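Local coordinates for phosphoribosyltransferase (PDB 1WD5), which is predicted to be a type I phosphoribosyltransferase and so probably transfers a phosphoribosyl group, though its substrate is not known, at residues A116-R121 against F144-R149; D50-R55 against E137-V142. All blocks are in the same frame, centred on the assembly; numbering follows the deposited sequence.

Interaction 1 (A116-R121 against F144-R149)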
loop_
_atom_site.group_PDB
_atom_site.type_symbol
_atom_site.label_atom_id
_atom_site.label_comp_id
_atom_site.label_asym_id
_atom_site.label_seq_id
_atom_site.Cartn_x
_atom_site.Cartn_y
_atom_site.Cartn_z
ATOM N N ALA A 116 0.210 10.665 -9.449
ATOM C CA ALA A 116 0.774 10.203 -10.711
ATOM C C ALA A 116 -0.226 9.282 -11.398
ATOM O O ALA A 116 -0.980 8.571 -10.734
ATOM C CB ALA A 116 2.084 9.459 -10.462
ATOM N N ALA A 117 -0.233 9.302 -12.728
ATOM C CA ALA A 117 -1.141 8.465 -13.503
ATOM C C ALA A 117 -0.828 6.994 -13.256
ATOM O O ALA A 117 0.327 6.626 -13.032
ATOM C CB ALA A 117 -1.011 8.791 -14.995
ATOM N N ARG A 118 -1.859 6.154 -13.293
ATOM C CA ARG A 118 -1.689 4.722 -13.069
ATOM C C ARG A 118 -2.266 3.886 -14.207
ATOM O O ARG A 118 -1.838 2.755 -14.443
ATOM C CB ARG A 118 -2.349 4.332 -11.745
ATOM C CG ARG A 118 -1.739 5.057 -10.554
ATOM C CD ARG A 118 -2.634 5.034 -9.327
ATOM N NE ARG A 118 -2.026 5.784 -8.231
ATOM C CZ ARG A 118 -2.591 5.988 -7.049
ATOM N NH1 ARG A 118 -3.797 5.499 -6.793
ATOM N NH2 ARG A 118 -1.945 6.679 -6.119
ATOM N N LYS A 119 -3.239 4.455 -14.911
ATOM C CA LYS A 119 -3.894 3.775 -16.019
ATOM C C LYS A 119 -2.923 3.234 -17.061
ATOM O O LYS A 119 -2.082 3.965 -17.584
ATOM C CB LYS A 119 -4.890 4.721 -16.701
ATOM C CG LYS A 119 -5.662 4.082 -17.844
ATOM C CD LYS A 119 -6.640 5.066 -18.470
ATOM C CE LYS A 119 -7.461 4.405 -19.570
ATOM N NZ LYS A 119 -8.463 5.344 -20.151
ATOM N N GLY A 120 -3.055 1.944 -17.361
ATOM C CA GLY A 120 -2.200 1.315 -18.355
ATOM C C GLY A 120 -0.715 1.262 -18.034
ATOM O O GLY A 120 0.110 1.105 -18.933
ATOM N N ARG A 121 -0.355 1.391 -16.763
ATOM C CA ARG A 121 1.054 1.337 -16.396
ATOM C C ARG A 121 1.285 0.209 -15.410
ATOM O O ARG A 121 0.339 -0.293 -14.808
ATOM C CB ARG A 121 1.495 2.666 -15.781
ATOM C CG ARG A 121 1.283 3.856 -16.705
ATOM C CD ARG A 121 1.770 5.141 -16.076
ATOM N NE ARG A 121 3.222 5.160 -15.940
ATOM C CZ ARG A 121 3.894 6.114 -15.307
ATOM N NH1 ARG A 121 3.242 7.127 -14.750
ATOM N NH2 ARG A 121 5.217 6.052 -15.222
ATOM N N PHE A 144 -6.987 -1.467 -8.452
ATOM C CA PHE A 144 -7.545 -2.299 -9.521
ATOM C C PHE A 144 -8.611 -1.572 -10.335
ATOM O O PHE A 144 -8.760 -1.815 -11.529
ATOM C CB PHE A 144 -8.145 -3.585 -8.942
ATOM C CG PHE A 144 -7.148 -4.698 -8.765
ATOM C CD1 PHE A 144 -7.268 -5.593 -7.708
ATOM C CD2 PHE A 144 -6.096 -4.859 -9.663
ATOM C CE1 PHE A 144 -6.357 -6.632 -7.545
ATOM C CE2 PHE A 144 -5.181 -5.894 -9.511
ATOM C CZ PHE A 144 -5.311 -6.783 -8.449
ATOM N N GLN A 145 -9.354 -0.683 -9.692
ATOM C CA GLN A 145 -10.392 0.064 -10.391
ATOM C C GLN A 145 -9.804 1.197 -11.224
ATOM O O GLN A 145 -10.532 1.890 -11.932
ATOM C CB GLN A 145 -11.393 0.649 -9.389
ATOM C CG GLN A 145 -12.195 -0.387 -8.624
ATOM C CD GLN A 145 -13.053 -1.253 -9.531
ATOM O OE1 GLN A 145 -12.540 -2.017 -10.350
ATOM N NE2 GLN A 145 -14.368 -1.136 -9.389
ATOM N N GLU A 146 -8.489 1.384 -11.150
ATOM C CA GLU A 146 -7.851 2.469 -11.889
ATOM C C GLU A 146 -7.257 2.069 -13.234
ATOM O O GLU A 146 -6.556 2.855 -13.870
ATOM C CB GLU A 146 -6.793 3.139 -11.002
ATOM C CG GLU A 146 -7.393 3.657 -9.697
ATOM C CD GLU A 146 -6.407 4.401 -8.818
ATOM O OE1 GLU A 146 -5.324 3.851 -8.525
ATOM O OE2 GLU A 146 -6.725 5.537 -8.408
ATOM N N GLY A 147 -7.548 0.848 -13.669
ATOM C CA GLY A 147 -7.059 0.377 -14.953
ATOM C C GLY A 147 -5.560 0.217 -15.148
ATOM O O GLY A 147 -5.050 0.554 -16.215
ATOM N N PRO A 148 -4.818 -0.284 -14.151
ATOM C CA PRO A 148 -3.377 -0.442 -14.353
ATOM C C PRO A 148 -3.115 -1.631 -15.275
ATOM O O PRO A 148 -3.931 -2.551 -15.356
ATOM C CB PRO A 148 -2.862 -0.681 -12.940
ATOM C CG PRO A 148 -3.976 -1.443 -12.325
ATOM C CD PRO A 148 -5.196 -0.671 -12.783
ATOM N N ARG A 149 -1.984 -1.605 -15.973
ATOM C CA ARG A 149 -1.624 -2.688 -16.884
ATOM C C ARG A 149 -1.285 -3.945 -16.098
ATOM O O ARG A 149 -1.630 -5.059 -16.498
ATOM C CB ARG A 149 -0.414 -2.289 -17.738
ATOM C CG ARG A 149 -0.051 -3.324 -18.788
ATOM C CD ARG A 149 1.047 -2.840 -19.724
ATOM N NE ARG A 149 2.366 -2.811 -19.096
ATOM C CZ ARG A 149 3.491 -2.533 -19.750
ATOM N NH1 ARG A 149 3.453 -2.257 -21.048
ATOM N NH2 ARG A 149 4.654 -2.541 -19.116
HETATM O O HOH W 1 -6.341 6.251 -5.420
#
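Arg118 and Glu146 meet through a salt bridge between two loops, and side-chain torsions set its geometry. In Arg118, CG lies anti to the carbonyl carbon (chi1 -61°) and the chain then runs extended as far as NE, carrying the guanidinium to Glu146. Glu146 answers with CG likewise anti to its carbonyl carbon and an extended chain, bringing OE1 to NH1. NH1 gives an almost straight bond of 2.8 Å to OE1, received on the syn lone pair and lying in the guanidinium plane, although the two flat groups are turned 64° against each other. OE1 also rests 3.0 Å from Arg118 CD. The other oxygen, OE2, pairs with Lys115 and accepts from a water that NH1 contacts weakly, so the carboxylate is gripped through both oxygens. A leucine in place of Arg118 would probably leave Glu146 OE1 without its charged mate and the carboxylate to lean on Lys115 through its other oxygen.

Backbone bonds complete the join. Gly120 N, within the type II turn of Arg118 to Arg121, donates to Gly147 O (2.7 Å), and Arg149 N donates to Arg121 O at 2.9 Å. The Arg149 guanidinium turns to Asp122 and Glu23. Such pairing of loops at the starts of neighbouring parallel strands, here 122-126 and 150-155, belongs to the open alpha/beta sheet of the Rossmann-like phosphoribosyltransferase fold.

Interaction 2 (D50-R55 against E137-V142)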
loop_
_atom_site.group_PDB
_atom_site.type_symbol
_atom_site.label_atom_id
_atom_site.label_comp_id
_atom_site.label_asym_id
_atom_site.label_seq_id
_atom_site.Cartn_x
_atom_site.Cartn_y
_atom_site.Cartn_z
ATOM N N ASP A 50 5.225 7.442 -5.659
ATOM C CA ASP A 50 4.024 8.152 -5.240
ATOM C C ASP A 50 3.460 7.401 -4.048
ATOM O O ASP A 50 3.949 6.328 -3.681
ATOM C CB ASP A 50 2.979 8.230 -6.367
ATOM C CG ASP A 50 1.859 9.220 -6.056
ATOM O OD1 ASP A 50 1.968 9.962 -5.056
ATOM O OD2 ASP A 50 0.871 9.269 -6.814
ATOM N N VAL A 51 2.441 7.974 -3.431
ATOM C CA VAL A 51 1.832 7.352 -2.275
ATOM C C VAL A 51 0.430 6.885 -2.643
ATOM O O VAL A 51 -0.220 7.473 -3.507
ATOM C CB VAL A 51 1.743 8.361 -1.116
ATOM C CG1 VAL A 51 0.904 9.563 -1.547
ATOM C CG2 VAL A 51 1.143 7.708 0.105
ATOM N N VAL A 52 -0.021 5.810 -2.006
ATOM C CA VAL A 52 -1.365 5.316 -2.248
ATOM C C VAL A 52 -2.132 5.732 -1.007
ATOM O O VAL A 52 -1.718 5.437 0.116
ATOM C CB VAL A 52 -1.405 3.775 -2.448
ATOM C CG1 VAL A 52 -0.784 3.058 -1.267
ATOM C CG2 VAL A 52 -2.843 3.326 -2.661
ATOM N N LEU A 53 -3.232 6.445 -1.220
ATOM C CA LEU A 53 -4.049 6.964 -0.133
ATOM C C LEU A 53 -5.438 6.339 -0.151
ATOM O O LEU A 53 -6.285 6.699 -0.973
ATOM C CB LEU A 53 -4.134 8.484 -0.270
ATOM C CG LEU A 53 -2.769 9.177 -0.134
ATOM C CD1 LEU A 53 -2.792 10.572 -0.755
ATOM C CD2 LEU A 53 -2.406 9.249 1.343
ATOM N N VAL A 54 -5.661 5.408 0.771
ATOM C CA VAL A 54 -6.924 4.689 0.851
ATOM C C VAL A 54 -7.269 4.321 2.295
ATOM O O VAL A 54 -6.421 4.412 3.187
ATOM C CB VAL A 54 -6.839 3.375 0.044
ATOM C CG1 VAL A 54 -6.435 3.662 -1.394
ATOM C CG2 VAL A 54 -5.819 2.452 0.688
ATOM N N ARG A 55 -8.515 3.900 2.505
ATOM C CA ARG A 55 -9.008 3.475 3.811
ATOM C C ARG A 55 -9.903 2.254 3.637
ATOM O O ARG A 55 -10.631 2.129 2.649
ATOM C CB ARG A 55 -9.826 4.583 4.488
ATOM C CG ARG A 55 -9.009 5.773 4.990
ATOM C CD ARG A 55 -8.152 5.396 6.184
ATOM N NE ARG A 55 -8.963 4.968 7.321
ATOM C CZ ARG A 55 -8.468 4.408 8.421
ATOM N NH1 ARG A 55 -7.159 4.210 8.542
ATOM N NH2 ARG A 55 -9.280 4.025 9.394
ATOM N N GLU A 137 -4.850 -4.812 1.175
ATOM C CA GLU A 137 -6.026 -5.272 0.437
ATOM C C GLU A 137 -6.875 -4.081 0.009
ATOM O O GLU A 137 -7.409 -4.056 -1.100
ATOM C CB GLU A 137 -6.870 -6.233 1.284
ATOM C CG GLU A 137 -6.263 -7.628 1.436
ATOM C CD GLU A 137 -7.302 -8.681 1.789
ATOM O OE1 GLU A 137 -8.239 -8.874 0.985
ATOM O OE2 GLU A 137 -7.188 -9.314 2.862
ATOM N N ALA A 138 -7.000 -3.091 0.884
ATOM C CA ALA A 138 -7.772 -1.903 0.551
ATOM C C ALA A 138 -7.080 -1.188 -0.602
ATOM O O ALA A 138 -7.734 -0.693 -1.523
ATOM C CB ALA A 138 -7.872 -0.977 1.761
ATOM N N ALA A 139 -5.751 -1.136 -0.548
ATOM C CA ALA A 139 -4.980 -0.480 -1.600
ATOM C C ALA A 139 -5.228 -1.175 -2.932
ATOM O O ALA A 139 -5.415 -0.521 -3.955
ATOM C CB ALA A 139 -3.491 -0.509 -1.268
ATOM N N LEU A 140 -5.221 -2.505 -2.914
ATOM C CA LEU A 140 -5.454 -3.283 -4.126
ATOM C C LEU A 140 -6.834 -3.003 -4.706
ATOM O O LEU A 140 -6.980 -2.794 -5.909
ATOM C CB LEU A 140 -5.325 -4.785 -3.834
ATOM C CG LEU A 140 -3.918 -5.384 -3.738
ATOM C CD1 LEU A 140 -4.014 -6.844 -3.327
ATOM C CD2 LEU A 140 -3.215 -5.264 -5.084
ATOM N N SER A 141 -7.849 -3.001 -3.849
ATOM C CA SER A 141 -9.213 -2.758 -4.300
ATOM C C SER A 141 -9.349 -1.449 -5.062
ATOM O O SER A 141 -10.005 -1.403 -6.100
ATOM C CB SER A 141 -10.173 -2.769 -3.111
ATOM O OG SER A 141 -10.287 -4.081 -2.582
ATOM N N VAL A 142 -8.729 -0.386 -4.554
ATOM C CA VAL A 142 -8.807 0.913 -5.214
ATOM C C VAL A 142 -7.967 0.944 -6.488
ATOM O O VAL A 142 -8.445 1.362 -7.542
ATOM C CB VAL A 142 -8.344 2.053 -4.274
ATOM C CG1 VAL A 142 -8.302 3.371 -5.038
ATOM C CG2 VAL A 142 -9.298 2.168 -3.081
#
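Val54 packs its two methyl groups against one face of helix 134-144; the contact is essentially apolar, and no hydrogen bond crosses from 50-55 to 137-142. The closest approach is valine to valine, Val54 CG1 lying 3.6 Å from Val142 CG2, with the two side chains running antiparallel alongside each other. Because CG1 of Val54 is anti to the carbonyl carbon (chi1 -56°), CG2 falls between N and that carbon and faces the previous turn of the helix. There CG2 touches backbone as well as side chain, 3.8 Å from Ala139 N and 4.1 Å from Ala138 CB.

A second group of contacts depends on small residues. Val52, two positions earlier on the same side of the chain, sets CG2 4.1 Å from Ala139 CB, and the carbonyl O of Arg55 lies 4.2 Å from Ala138 CB. The small side chains of Ala138 and Ala139 are consistent with the close approach, the CA atoms of Val54 and Ala139 being 6.0 Å apart.

Leu53 points the other way, onto Ala106 and Tyr109 of helix 88-112, while Ala138 and Val142 also meet Ala69 of strand 66-71. With helices on both faces, strand 48-59 is sandwiched in the three-layer alpha/beta/alpha manner typical of the type I phosphoribosyltransferase fold.

The pair illustrates how chemistry follows depth. Interaction 2 is buried, its centre about 5 Å from the chain centre, and relies mainly on valine and alanine side chains, with no hydrogen bond across; interaction 1 is a surface contact about 15 Å out, where charges, backbone bonds and a water share the work. Both draw on helix 134-144 and what follows it: 137-142 lies on the helix itself, whereas 144-149 leads on from the helix into strand 150-155. Their other halves also touch, since Ala116 N probably makes a hydrogen bond to Asp50 OD2 and the guanidinium of Arg118 packs beside Val51 O. Thus strand 48-59 touches both the helix and the loop before strand 122-126.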